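Local coordinates for Non-structural protein 3 (Porcine deltacoronavirus, PDB 6LN0) that probably binds ADP-ribose through its macro domain and cleaves viral polyprotein through a zinc-bearing papain-like protease, at residues P9-V14 with C142-R148; Y351-Q355 with S383-T388; K375-G381 with V418-F424. One frame throughout, in Å; residues are numbered along the deposited sequence.

Interaction 1 (P9-V14 with C142-R148); sequences PSPTKV and CPSDIGR
Ser10 grips the opposing chain with both backbone polar atoms: its N donates to Asp145 O in a nearly straight bond (3.1 Å, 167°), and its O accepts from Gly147 N at 3.1 Å. Two further backbone bonds extend the pairing, Thr12 N to Ser144 O at 3.1 Å and Lys13 N to Gly147 O at 3.1 Å. At all four acceptors the donor stands well above the carbonyl plane, off the lone pairs. Thr12 CA also brings its hydrogen to Gly147 O, which therefore receives two contacts. Among the side chains, Thr12 reaches in with its methyl. With chi1 at 74°, CG2 stands anti to the carbonyl carbon, beside the backbone N, and so faces the 143-146 backbone, where CG2 lies only 3.0 Å from Pro143 O; so tight an approach of a methyl should be read with caution. Ile146 CG2 meets the same methyl.

The pairing is parallel, Ser10 beside Ile146 and Lys13 beside Arg148, and the one-residue shift between these pairs is a beta bulge. In the macro domain, strand 10-17 is one of the two edge strands of the six-stranded sheet and lies next to strand 146-152, and the loop from Cys142 leads out of helix 131-141 into the latter. Gly147 lies opposite the bulge, with a positive phi of 31°, which glycine adopts readily.

At the start of the pairing, Pro9 lies side by side with Asp145, Pro9 CG being 4.1 Å from Asp145 OD2. Val14 CG2 approaches Cys142 SG loosely at 4.4 Å. Further out, Ile146 is buried and rests on Leu111, as does Pro143. Arg148 directs its guanidinium beyond the contact, forming a salt bridge with Glu15 and a hydrogen bond to Lys25 O.

Interaction 2 (Y351-Q355 with S383-T388); sequences YDPIQ and SADEPT
A type I beta turn running from Asp352 to Gln355, with an Asx turn at its start, presents Pro353 and Ile354 to the loop 383-388. Pro353 fills the middle of the contact: its CG abuts Asp385 CB at 3.8 Å, the two side chains crossing at about a right angle, while CD reaches Ser383 CB and CB rests against Pro387. Next to it, the branch methyl CG2 of Ile354 touches Thr388 CG2 at 3.5 Å and also lies near Thr388 OG1. A chi1 of 63° in Ile354 places CG1 between its backbone N and carbonyl carbon and leaves CG2 as the branch facing the threonine. At the other end, Ser383 N comes to the edge of the Tyr351 ring, near its plane, 3.7 Å from CD2.

Direct hydrogen bonds do not join the two segments; a water does, donating to Tyr351 O at 2.9 Å and to Asp385 OD2 at 3.2 Å. The other carboxylate oxygen, OD1, takes a weak bond from Ser383 OG, so Asp385 has both oxygens engaged.

Both segments lie in connections of the eight-stranded sheet in the papain-like protease region. The 351-355 turn follows strand 338-346 and precedes strand 358-360, which carries the zinc ligand Cys360, whereas Ser383 ends strand 376-383 and the residues after it begin the loop that leads to strand 391-395.

Behind the first shell, Asp352 OD1 accepts from Ile354 N at 3.1 Å and steadies the turn that aims Pro353 and Ile354. Pro353 CD stands over the centre of the Tyr351 ring, 4.2 Å above its plane, and the proline also packs on Val417 of strand 416-423. Glu386 points away from 351-355, and its carboxylate forms a salt bridge with Lys393.

Interaction 3 (K375-G381 with V418-F424); sequences KGAVAIG and VATYHRF
Gly376 and Phe424 make a CH-pi contact: Gly376 CA lies over one face of the ring, 3.5 Å from its centroid and 10° off the normal. Chi1 of -67° swings the Phe424 ring over the glycine, and Phe328 meets this ring edge-to-face.

Backbone hydrogen bonds run in reciprocal pairs. His422 N donates to Ala377 O at 2.8 Å and Ala377 N to His422 O; Ala379 and Thr420 exchange the same two bonds, with Ala379 N to Thr420 O at 2.9 Å. Phe424 N to Lys375 O prolongs the series at one end, whereas Gly381 N to Val418 O is weak, at 3.4 Å.

Apolar contacts fall on two faces. On one, Val378 CG2 meets the edge of the Tyr421 ring at CD1 (3.8 Å) and Ile380 CG2 meets Ala419 CB; helix 313-322 covers Val378 and Ile380. On the other, Ala377 CB touches Phe424 CZ and Ala379 CB lies at the edge of the His422 imidazole.

Thr420 and His422 share the face of Ala377 and Ala379, where Thr420 OG1 accepts a weak, bent bond from His422 NE2 (2.7 Å, 119°); its stronger partner is Tyr351.

Alternating hydrogen-bonded and non-hydrogen-bonded pairs like these define a regular antiparallel strand pair, here the 376-383 and 416-423 strands inside the sheet of the papain-like protease region.

In the fold
The elongated chain separates these contacts sharply. Interaction 1 belongs to the macro domain and lies about 75 Å from interaction 2 and about 69 Å from interaction 3, centre to centre, on the opposite side of the chain's centre. Interaction 3, in contrast, lies within a sheet and interaction 2 in the loops that connect its strands: their centres are about 10 Å apart and their segments alternate along the chain. They meet directly where Tyr351 OH lies 2.9 Å from Thr420 OG1, a probable hydrogen bond, and where Pro353 O packs against His422 CE1 at 3.5 Å. The zinc ion, held by Cys334, Cys335, Cys360 and Cys363, belongs to the same half of the chain.

Interaction 1 (P9-V14 with C142-R148)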
ATOM      1  N   PRO A   9     -26.598  12.508 -20.634  1.00 83.31           N
ATOM      2  CA  PRO A   9     -25.390  12.250 -19.839  1.00 80.68           C
ATOM      3  C   PRO A   9     -24.831  10.835 -19.889  1.00 81.35           C
ATOM      4  O   PRO A   9     -25.566   9.852 -20.028  1.00 82.82           O
ATOM      5  CB  PRO A   9     -25.854  12.613 -18.423  1.00 80.19           C
ATOM      6  CG  PRO A   9     -26.755  13.811 -18.662  1.00 79.51           C
ATOM      7  CD  PRO A   9     -27.391  13.611 -20.055  1.00 83.60           C
ATOM      8  N   SER A  10     -23.503  10.754 -19.783  1.00 80.76           N
ATOM      9  CA  SER A  10     -22.721   9.526 -19.830  1.00 76.69           C
ATOM     10  C   SER A  10     -21.369   9.829 -19.208  1.00 81.58           C
ATOM     11  O   SER A  10     -20.900  10.965 -19.304  1.00 80.71           O
ATOM     12  CB  SER A  10     -22.543   9.022 -21.267  1.00 78.43           C
ATOM     13  OG  SER A  10     -23.593   8.146 -21.626  1.00 78.58           O
ATOM     14  N   PRO A  11     -20.737   8.862 -18.547  1.00 83.24           N
ATOM     15  CA  PRO A  11     -19.414   9.127 -17.966  1.00 81.84           C
ATOM     16  C   PRO A  11     -18.461   9.615 -19.045  1.00 79.28           C
ATOM     17  O   PRO A  11     -18.377   9.018 -20.120  1.00 79.42           O
ATOM     18  CB  PRO A  11     -18.995   7.761 -17.411  1.00 83.49           C
ATOM     19  CG  PRO A  11     -19.808   6.770 -18.224  1.00 81.61           C
ATOM     20  CD  PRO A  11     -21.131   7.451 -18.398  1.00 79.43           C
ATOM     21  N   THR A  12     -17.759  10.721 -18.770  1.00 76.67           N
ATOM     22  CA  THR A  12     -16.902  11.310 -19.795  1.00 76.41           C
ATOM     23  C   THR A  12     -15.718  10.416 -20.103  1.00 78.31           C
ATOM     24  O   THR A  12     -15.040   9.924 -19.195  1.00 81.00           O
ATOM     25  CB  THR A  12     -16.368  12.673 -19.382  1.00 75.80           C
ATOM     26  OG1 THR A  12     -15.354  12.504 -18.389  1.00 83.55           O
ATOM     27  CG2 THR A  12     -17.436  13.500 -18.854  1.00 74.04           C
ATOM     28  N   LYS A  13     -15.463  10.226 -21.395  1.00 74.72           N
ATOM     29  CA  LYS A  13     -14.257   9.559 -21.872  1.00 74.52           C
ATOM     30  C   LYS A  13     -13.621  10.477 -22.913  1.00 73.36           C
ATOM     31  O   LYS A  13     -14.015  10.494 -24.084  1.00 70.74           O
ATOM     32  CB  LYS A  13     -14.564   8.164 -22.410  1.00 75.55           C
ATOM     33  CG  LYS A  13     -14.971   7.165 -21.293  1.00 84.71           C
ATOM     34  CD  LYS A  13     -13.979   7.156 -20.095  1.00 79.54           C
ATOM     35  CE  LYS A  13     -13.725   5.745 -19.536  1.00 75.24           C
ATOM     36  NZ  LYS A  13     -14.496   5.452 -18.285  1.00 81.25           N
ATOM     37  N   VAL A  14     -12.656  11.265 -22.437  1.00 72.60           N
ATOM     38  CA  VAL A  14     -11.870  12.166 -23.263  1.00 65.49           C
ATOM     39  C   VAL A  14     -10.990  11.364 -24.211  1.00 71.95           C
ATOM     40  O   VAL A  14     -10.488  10.288 -23.859  1.00 77.37           O
ATOM     41  CB  VAL A  14     -11.024  13.054 -22.340  1.00 59.84           C
ATOM     42  CG1 VAL A  14     -10.056  13.888 -23.122  1.00 60.33           C
ATOM     43  CG2 VAL A  14     -11.915  13.900 -21.474  1.00 61.67           C
ATOM     44  N   CYS A 142     -13.564  20.274 -17.343  1.00 57.99           N
ATOM     45  CA  CYS A 142     -14.383  19.243 -17.951  1.00 64.33           C
ATOM     46  C   CYS A 142     -15.344  18.639 -16.941  1.00 73.51           C
ATOM     47  O   CYS A 142     -14.891  18.109 -15.911  1.00 74.85           O
ATOM     48  CB  CYS A 142     -13.462  18.178 -18.553  1.00 63.45           C
ATOM     49  SG  CYS A 142     -14.304  17.058 -19.666  1.00 70.32           S
ATOM     50  N   PRO A 143     -16.659  18.720 -17.163  1.00 75.36           N
ATOM     51  CA  PRO A 143     -17.611  18.035 -16.289  1.00 72.05           C
ATOM     52  C   PRO A 143     -17.477  16.528 -16.414  1.00 75.86           C
ATOM     53  O   PRO A 143     -16.865  16.006 -17.344  1.00 76.06           O
ATOM     54  CB  PRO A 143     -18.975  18.513 -16.781  1.00 72.34           C
ATOM     55  CG  PRO A 143     -18.677  19.837 -17.440  1.00 75.91           C
ATOM     56  CD  PRO A 143     -17.328  19.663 -18.078  1.00 71.05           C
ATOM     57  N   SER A 144     -18.093  15.820 -15.457  1.00 70.17           N
ATOM     58  CA  SER A 144     -17.927  14.373 -15.323  1.00 74.34           C
ATOM     59  C   SER A 144     -18.944  13.557 -16.116  1.00 78.51           C
ATOM     60  O   SER A 144     -18.741  12.351 -16.299  1.00 80.16           O
ATOM     61  CB  SER A 144     -18.003  13.973 -13.845  1.00 78.38           C
ATOM     62  OG  SER A 144     -19.039  14.670 -13.170  1.00 77.09           O
ATOM     63  N   ASP A 145     -20.000  14.181 -16.636  1.00 75.93           N
ATOM     64  CA  ASP A 145     -21.099  13.447 -17.254  1.00 77.05           C
ATOM     65  C   ASP A 145     -21.298  13.807 -18.724  1.00 82.21           C
ATOM     66  O   ASP A 145     -22.368  13.544 -19.279  1.00 82.76           O
ATOM     67  CB  ASP A 145     -22.391  13.691 -16.475  1.00 79.16           C
ATOM     68  CG  ASP A 145     -22.731  15.168 -16.355  1.00 79.06           C
ATOM     69  OD1 ASP A 145     -21.800  16.004 -16.377  1.00 80.11           O
ATOM     70  OD2 ASP A 145     -23.933  15.493 -16.231  1.00 80.75           O
ATOM     71  N   ILE A 146     -20.289  14.376 -19.375  1.00 76.44           N
ATOM     72  CA  ILE A 146     -20.445  14.926 -20.716  1.00 74.33           C
ATOM     73  C   ILE A 146     -19.753  14.001 -21.717  1.00 75.96           C
ATOM     74  O   ILE A 146     -18.875  14.416 -22.481  1.00 76.07           O
ATOM     75  CB  ILE A 146     -19.917  16.379 -20.732  1.00 73.07           C
ATOM     76  CG1 ILE A 146     -19.866  17.015 -22.117  1.00 74.35           C
ATOM     77  CG2 ILE A 146     -18.555  16.485 -20.060  1.00 77.20           C
ATOM     78  CD1 ILE A 146     -19.313  18.407 -22.062  1.00 68.20           C
ATOM     79  N   GLY A 147     -20.127  12.719 -21.680  1.00 72.67           N
ATOM     80  CA  GLY A 147     -19.773  11.700 -22.658  1.00 70.71           C
ATOM     81  C   GLY A 147     -18.445  11.790 -23.379  1.00 69.16           C
ATOM     82  O   GLY A 147     -17.417  12.138 -22.794  1.00 72.14           O
ATOM     83  N   ARG A 148     -18.466  11.469 -24.668  1.00 69.04           N
ATOM     84  CA  ARG A 148     -17.249  11.454 -25.470  1.00 70.80           C
ATOM     85  C   ARG A 148     -16.810  12.878 -25.827  1.00 70.22           C
ATOM     86  O   ARG A 148     -17.632  13.709 -26.234  1.00 67.31           O
ATOM     87  CB  ARG A 148     -17.492  10.626 -26.728  1.00 67.51           C
ATOM     88  CG  ARG A 148     -16.369  10.670 -27.722  1.00 71.99           C
ATOM     89  CD  ARG A 148     -16.858  10.282 -29.122  1.00 70.19           C
ATOM     90  NE  ARG A 148     -15.752  10.288 -30.073  1.00 73.65           N
ATOM     91  CZ  ARG A 148     -15.824  10.707 -31.335  1.00 76.38           C
ATOM     92  NH1 ARG A 148     -14.738  10.665 -32.094  1.00 77.31           N
ATOM     93  NH2 ARG A 148     -16.966  11.156 -31.848  1.00 70.04           N
TER

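Interaction 2 (Y351-Q355 with S383-T388)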
ATOM      1  N   TYR A 351       0.850 -23.359  39.040  1.00 49.03           N
ATOM      2  CA  TYR A 351       2.081 -23.434  38.276  1.00 43.52           C
ATOM      3  C   TYR A 351       3.231 -23.782  39.201  1.00 47.08           C
ATOM      4  O   TYR A 351       3.488 -23.076  40.179  1.00 48.21           O
ATOM      5  CB  TYR A 351       2.380 -22.111  37.575  1.00 47.35           C
ATOM      6  CG  TYR A 351       3.700 -22.153  36.843  1.00 43.51           C
ATOM      7  CD1 TYR A 351       4.028 -23.254  36.070  1.00 43.07           C
ATOM      8  CD2 TYR A 351       4.614 -21.108  36.922  1.00 46.07           C
ATOM      9  CE1 TYR A 351       5.210 -23.335  35.395  1.00 44.47           C
ATOM     10  CE2 TYR A 351       5.824 -21.167  36.223  1.00 45.86           C
ATOM     11  CZ  TYR A 351       6.113 -22.298  35.461  1.00 49.11           C
ATOM     12  OH  TYR A 351       7.291 -22.415  34.745  1.00 47.82           O
ATOM     13  N   ASP A 352       3.944 -24.846  38.860  1.00 50.89           N
ATOM     14  CA  ASP A 352       5.040 -25.361  39.673  1.00 49.56           C
ATOM     15  C   ASP A 352       6.275 -25.486  38.797  1.00 47.16           C
ATOM     16  O   ASP A 352       6.331 -26.392  37.946  1.00 51.11           O
ATOM     17  CB  ASP A 352       4.647 -26.704  40.283  1.00 50.79           C
ATOM     18  CG  ASP A 352       5.655 -27.200  41.307  1.00 53.56           C
ATOM     19  OD1 ASP A 352       6.859 -26.892  41.155  1.00 48.15           O
ATOM     20  OD2 ASP A 352       5.230 -27.920  42.245  1.00 56.56           O
ATOM     21  N   PRO A 353       7.286 -24.633  38.967  1.00 49.92           N
ATOM     22  CA  PRO A 353       8.438 -24.673  38.055  1.00 48.26           C
ATOM     23  C   PRO A 353       9.202 -25.992  38.023  1.00 49.36           C
ATOM     24  O   PRO A 353      10.078 -26.133  37.165  1.00 53.64           O
ATOM     25  CB  PRO A 353       9.336 -23.525  38.554  1.00 47.65           C
ATOM     26  CG  PRO A 353       8.594 -22.854  39.658  1.00 51.02           C
ATOM     27  CD  PRO A 353       7.182 -23.342  39.661  1.00 52.31           C
ATOM     28  N   ILE A 354       8.938 -26.954  38.910  1.00 53.21           N
ATOM     29  CA  ILE A 354       9.609 -28.241  38.816  1.00 55.13           C
ATOM     30  C   ILE A 354       8.663 -29.401  38.588  1.00 53.27           C
ATOM     31  O   ILE A 354       9.067 -30.553  38.526  1.00 56.47           O
ATOM     32  CB  ILE A 354      10.505 -28.516  40.049  1.00 58.24           C
ATOM     33  CG1 ILE A 354       9.658 -28.604  41.309  1.00 55.66           C
ATOM     34  CG2 ILE A 354      11.601 -27.459  40.177  1.00 54.59           C
ATOM     35  CD1 ILE A 354      10.443 -29.130  42.477  1.00 60.16           C
ATOM     36  N   GLN A 355       7.343 -29.112  38.419  1.00 57.55           N
ATOM     37  CA  GLN A 355       6.368 -30.152  38.166  1.00 55.87           C
ATOM     38  C   GLN A 355       5.337 -29.636  37.158  1.00 47.37           C
ATOM     39  O   GLN A 355       4.376 -28.948  37.532  1.00 48.80           O
ATOM     40  CB  GLN A 355       5.715 -30.594  39.472  1.00 48.20           C
ATOM     41  CG  GLN A 355       4.554 -31.486  39.273  1.00 50.79           C
ATOM     42  CD  GLN A 355       4.961 -32.924  39.237  1.00 64.62           C
ATOM     43  OE1 GLN A 355       5.705 -33.351  38.349  1.00 67.98           O
ATOM     44  NE2 GLN A 355       4.499 -33.689  40.216  1.00 63.70           N
ATOM     45  N   SER A 383       5.289 -18.235  39.117  1.00 54.19           N
ATOM     46  CA  SER A 383       5.483 -18.560  40.527  1.00 52.66           C
ATOM     47  C   SER A 383       6.809 -18.006  41.025  1.00 53.14           C
ATOM     48  O   SER A 383       7.756 -17.815  40.256  1.00 49.86           O
ATOM     49  CB  SER A 383       5.460 -20.066  40.803  1.00 55.52           C
ATOM     50  OG  SER A 383       5.423 -20.327  42.212  1.00 61.06           O
ATOM     51  N   ALA A 384       6.869 -17.801  42.341  1.00 62.43           N
ATOM     52  CA  ALA A 384       8.064 -17.324  43.016  1.00 60.00           C
ATOM     53  C   ALA A 384       9.065 -18.430  43.320  1.00 57.17           C
ATOM     54  O   ALA A 384      10.168 -18.124  43.777  1.00 60.89           O
ATOM     55  CB  ALA A 384       7.664 -16.617  44.308  1.00 51.59           C
ATOM     56  N   ASP A 385       8.726 -19.693  43.075  1.00 60.67           N
ATOM     57  CA  ASP A 385       9.620 -20.783  43.443  1.00 59.06           C
ATOM     58  C   ASP A 385      10.821 -20.828  42.507  1.00 63.98           C
ATOM     59  O   ASP A 385      10.878 -20.136  41.488  1.00 69.98           O
ATOM     60  CB  ASP A 385       8.888 -22.122  43.416  1.00 58.82           C
ATOM     61  CG  ASP A 385       7.621 -22.104  44.249  1.00 64.83           C
ATOM     62  OD1 ASP A 385       7.134 -20.993  44.562  1.00 73.22           O
ATOM     63  OD2 ASP A 385       7.099 -23.186  44.582  1.00 57.42           O
ATOM     64  N   GLU A 386      11.779 -21.672  42.847  1.00 61.60           N
ATOM     65  CA  GLU A 386      12.958 -21.629  42.005  1.00 67.49           C
ATOM     66  C   GLU A 386      12.993 -22.822  41.063  1.00 67.89           C
ATOM     67  O   GLU A 386      12.635 -23.942  41.450  1.00 63.83           O
ATOM     68  CB  GLU A 386      14.253 -21.593  42.835  1.00 69.64           C
ATOM     69  CG  GLU A 386      14.585 -20.202  43.408  1.00 74.46           C
ATOM     70  CD  GLU A 386      15.597 -19.424  42.562  1.00 80.34           C
ATOM     71  OE1 GLU A 386      16.184 -20.025  41.629  1.00 78.97           O
ATOM     72  OE2 GLU A 386      15.794 -18.207  42.822  1.00 87.95           O
ATOM     73  N   PRO A 387      13.422 -22.608  39.830  1.00 59.62           N
ATOM     74  CA  PRO A 387      13.491 -23.703  38.869  1.00 61.66           C
ATOM     75  C   PRO A 387      14.792 -24.474  39.005  1.00 61.94           C
ATOM     76  O   PRO A 387      15.801 -23.960  39.483  1.00 68.41           O
ATOM     77  CB  PRO A 387      13.440 -22.966  37.529  1.00 58.71           C
ATOM     78  CG  PRO A 387      14.234 -21.715  37.823  1.00 57.48           C
ATOM     79  CD  PRO A 387      13.857 -21.331  39.243  1.00 61.51           C
ATOM     80  N   THR A 388      14.761 -25.721  38.533  1.00 64.02           N
ATOM     81  CA  THR A 388      15.932 -26.591  38.518  1.00 62.45           C
ATOM     82  C   THR A 388      16.338 -27.004  37.108  1.00 67.48           C
ATOM     83  O   THR A 388      17.157 -27.921  36.953  1.00 67.65           O
ATOM     84  CB  THR A 388      15.683 -27.845  39.361  1.00 67.81           C
ATOM     85  OG1 THR A 388      14.772 -28.702  38.666  1.00 67.87           O
ATOM     86  CG2 THR A 388      15.098 -27.487  40.728  1.00 64.68           C
TER
HETATM   87  O   HOH W   1       4.417 -23.660  42.893  1.00 55.68           O

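Interaction 3 (K375-G381 with V418-F424)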
ATOM      1  N   LYS A 375       9.651 -35.271  23.318  1.00 51.71           N
ATOM      2  CA  LYS A 375      10.951 -35.075  23.953  1.00 54.20           C
ATOM      3  C   LYS A 375      10.897 -34.199  25.196  1.00 55.68           C
ATOM      4  O   LYS A 375      11.727 -34.361  26.094  1.00 62.64           O
ATOM      5  CB  LYS A 375      11.939 -34.477  22.943  1.00 57.11           C
ATOM      6  CG  LYS A 375      11.900 -35.176  21.587  1.00 57.25           C
ATOM      7  CD  LYS A 375      13.011 -34.706  20.659  1.00 66.28           C
ATOM      8  CE  LYS A 375      13.922 -35.869  20.226  1.00 71.87           C
ATOM      9  NZ  LYS A 375      13.254 -36.934  19.394  1.00 62.75           N
ATOM     10  N   GLY A 376       9.932 -33.296  25.286  1.00 53.89           N
ATOM     11  CA  GLY A 376       9.762 -32.504  26.483  1.00 49.14           C
ATOM     12  C   GLY A 376       8.581 -31.576  26.325  1.00 48.21           C
ATOM     13  O   GLY A 376       7.812 -31.675  25.369  1.00 45.76           O
ATOM     14  N   ALA A 377       8.445 -30.654  27.272  1.00 46.78           N
ATOM     15  CA  ALA A 377       7.352 -29.699  27.211  1.00 43.44           C
ATOM     16  C   ALA A 377       7.777 -28.402  27.880  1.00 46.66           C
ATOM     17  O   ALA A 377       8.503 -28.428  28.877  1.00 44.74           O
ATOM     18  CB  ALA A 377       6.095 -30.258  27.882  1.00 42.44           C
ATOM     19  N   VAL A 378       7.342 -27.273  27.309  1.00 42.35           N
ATOM     20  CA  VAL A 378       7.498 -25.957  27.914  1.00 38.91           C
ATOM     21  C   VAL A 378       6.220 -25.625  28.654  1.00 40.34           C
ATOM     22  O   VAL A 378       5.126 -25.813  28.120  1.00 43.13           O
ATOM     23  CB  VAL A 378       7.798 -24.870  26.866  1.00 41.62           C
ATOM     24  CG1 VAL A 378       7.647 -23.484  27.488  1.00 37.72           C
ATOM     25  CG2 VAL A 378       9.181 -25.058  26.289  1.00 44.99           C
ATOM     26  N   ALA A 379       6.348 -25.109  29.872  1.00 39.75           N
ATOM     27  CA  ALA A 379       5.203 -24.684  30.662  1.00 40.66           C
ATOM     28  C   ALA A 379       5.340 -23.203  30.949  1.00 39.77           C
ATOM     29  O   ALA A 379       6.450 -22.713  31.165  1.00 44.51           O
ATOM     30  CB  ALA A 379       5.108 -25.465  31.981  1.00 40.16           C
ATOM     31  N   ILE A 380       4.224 -22.486  30.930  1.00 41.54           N
ATOM     32  CA  ILE A 380       4.233 -21.064  31.230  1.00 41.92           C
ATOM     33  C   ILE A 380       3.233 -20.804  32.336  1.00 42.07           C
ATOM     34  O   ILE A 380       2.169 -21.427  32.399  1.00 47.09           O
ATOM     35  CB  ILE A 380       3.943 -20.149  30.007  1.00 40.24           C
ATOM     36  CG1 ILE A 380       2.672 -20.547  29.273  1.00 44.47           C
ATOM     37  CG2 ILE A 380       5.146 -20.084  29.063  1.00 34.38           C
ATOM     38  CD1 ILE A 380       2.192 -19.438  28.294  1.00 44.93           C
ATOM     39  N   GLY A 381       3.601 -19.881  33.209  1.00 45.30           N
ATOM     40  CA  GLY A 381       2.797 -19.473  34.342  1.00 44.00           C
ATOM     41  C   GLY A 381       3.631 -18.487  35.123  1.00 42.23           C
ATOM     42  O   GLY A 381       4.681 -18.054  34.652  1.00 43.22           O
ATOM     43  N   VAL A 418       8.716 -17.460  34.817  1.00 49.35           N
ATOM     44  CA  VAL A 418       7.557 -17.335  33.932  1.00 44.37           C
ATOM     45  C   VAL A 418       7.535 -18.352  32.802  1.00 45.62           C
ATOM     46  O   VAL A 418       6.513 -18.459  32.105  1.00 43.35           O
ATOM     47  CB  VAL A 418       7.412 -15.908  33.357  1.00 45.53           C
ATOM     48  CG1 VAL A 418       7.107 -14.947  34.480  1.00 43.40           C
ATOM     49  CG2 VAL A 418       8.659 -15.496  32.562  1.00 46.73           C
ATOM     50  N   ALA A 419       8.588 -19.133  32.620  1.00 45.02           N
ATOM     51  CA  ALA A 419       8.527 -20.256  31.701  1.00 43.40           C
ATOM     52  C   ALA A 419       9.618 -21.233  32.104  1.00 44.08           C
ATOM     53  O   ALA A 419      10.687 -20.810  32.546  1.00 44.83           O
ATOM     54  CB  ALA A 419       8.713 -19.803  30.243  1.00 39.20           C
ATOM     55  N   THR A 420       9.346 -22.527  31.940  1.00 43.65           N
ATOM     56  CA  THR A 420      10.299 -23.591  32.227  1.00 43.08           C
ATOM     57  C   THR A 420      10.209 -24.638  31.131  1.00 43.49           C
ATOM     58  O   THR A 420       9.136 -24.874  30.564  1.00 45.21           O
ATOM     59  CB  THR A 420      10.030 -24.274  33.584  1.00 47.58           C
ATOM     60  OG1 THR A 420       8.658 -24.676  33.648  1.00 45.34           O
ATOM     61  CG2 THR A 420      10.329 -23.334  34.752  1.00 43.95           C
ATOM     62  N   TYR A 421      11.341 -25.264  30.830  1.00 42.55           N
ATOM     63  CA  TYR A 421      11.386 -26.393  29.908  1.00 45.22           C
ATOM     64  C   TYR A 421      11.676 -27.674  30.680  1.00 46.44           C
ATOM     65  O   TYR A 421      12.639 -27.737  31.448  1.00 52.68           O
ATOM     66  CB  TYR A 421      12.443 -26.198  28.822  1.00 45.89           C
ATOM     67  CG  TYR A 421      12.620 -27.445  28.006  1.00 47.50           C
ATOM     68  CD1 TYR A 421      11.619 -27.860  27.125  1.00 48.13           C
ATOM     69  CD2 TYR A 421      13.750 -28.244  28.146  1.00 45.91           C
ATOM     70  CE1 TYR A 421      11.741 -29.029  26.387  1.00 44.04           C
ATOM     71  CE2 TYR A 421      13.880 -29.411  27.407  1.00 49.71           C
ATOM     72  CZ  TYR A 421      12.863 -29.787  26.519  1.00 48.24           C
ATOM     73  OH  TYR A 421      12.964 -30.929  25.770  1.00 50.08           O
ATOM     74  N   HIS A 422      10.855 -28.692  30.461  1.00 46.02           N
ATOM     75  CA  HIS A 422      10.939 -29.969  31.159  1.00 44.35           C
ATOM     76  C   HIS A 422      11.249 -31.055  30.133  1.00 49.12           C
ATOM     77  O   HIS A 422      10.366 -31.472  29.381  1.00 51.58           O
ATOM     78  CB  HIS A 422       9.643 -30.270  31.888  1.00 42.79           C
ATOM     79  CG  HIS A 422       9.123 -29.131  32.716  1.00 48.77           C
ATOM     80  ND1 HIS A 422       9.316 -29.052  34.083  1.00 50.02           N
ATOM     81  CD2 HIS A 422       8.379 -28.049  32.378  1.00 43.72           C
ATOM     82  CE1 HIS A 422       8.726 -27.962  34.546  1.00 51.95           C
ATOM     83  NE2 HIS A 422       8.148 -27.338  33.532  1.00 51.39           N
ATOM     84  N   ARG A 423      12.493 -31.516  30.082  1.00 57.42           N
ATOM     85  CA  ARG A 423      12.793 -32.672  29.252  1.00 57.70           C
ATOM     86  C   ARG A 423      12.191 -33.929  29.874  1.00 62.24           C
ATOM     87  O   ARG A 423      11.945 -33.996  31.079  1.00 63.19           O
ATOM     88  CB  ARG A 423      14.300 -32.845  29.092  1.00 62.05           C
ATOM     89  CG  ARG A 423      14.982 -33.350  30.354  1.00 70.95           C
ATOM     90  CD  ARG A 423      16.049 -34.383  30.016  1.00 80.44           C
ATOM     91  NE  ARG A 423      16.767 -34.013  28.799  1.00 83.58           N
ATOM     92  CZ  ARG A 423      17.976 -33.461  28.788  1.00 85.97           C
ATOM     93  NH1 ARG A 423      18.605 -33.221  29.938  1.00 74.86           N
ATOM     94  NH2 ARG A 423      18.556 -33.149  27.630  1.00 85.61           N
ATOM     95  N   PHE A 424      11.966 -34.932  29.038  1.00 64.02           N
ATOM     96  CA  PHE A 424      11.333 -36.185  29.450  1.00 66.08           C
ATOM     97  C   PHE A 424      12.402 -37.275  29.547  1.00 73.51           C
ATOM     98  O   PHE A 424      12.719 -37.934  28.555  1.00 74.88           O
ATOM     99  CB  PHE A 424      10.232 -36.581  28.461  1.00 62.63           C
ATOM    100  CG  PHE A 424       9.056 -35.660  28.464  1.00 55.38           C
ATOM    101  CD1 PHE A 424       8.809 -34.835  29.549  1.00 58.10           C
ATOM    102  CD2 PHE A 424       8.194 -35.615  27.386  1.00 55.93           C
ATOM    103  CE1 PHE A 424       7.714 -33.975  29.553  1.00 55.52           C
ATOM    104  CE2 PHE A 424       7.097 -34.748  27.380  1.00 53.50           C
ATOM    105  CZ  PHE A 424       6.859 -33.934  28.465  1.00 47.88           C
TER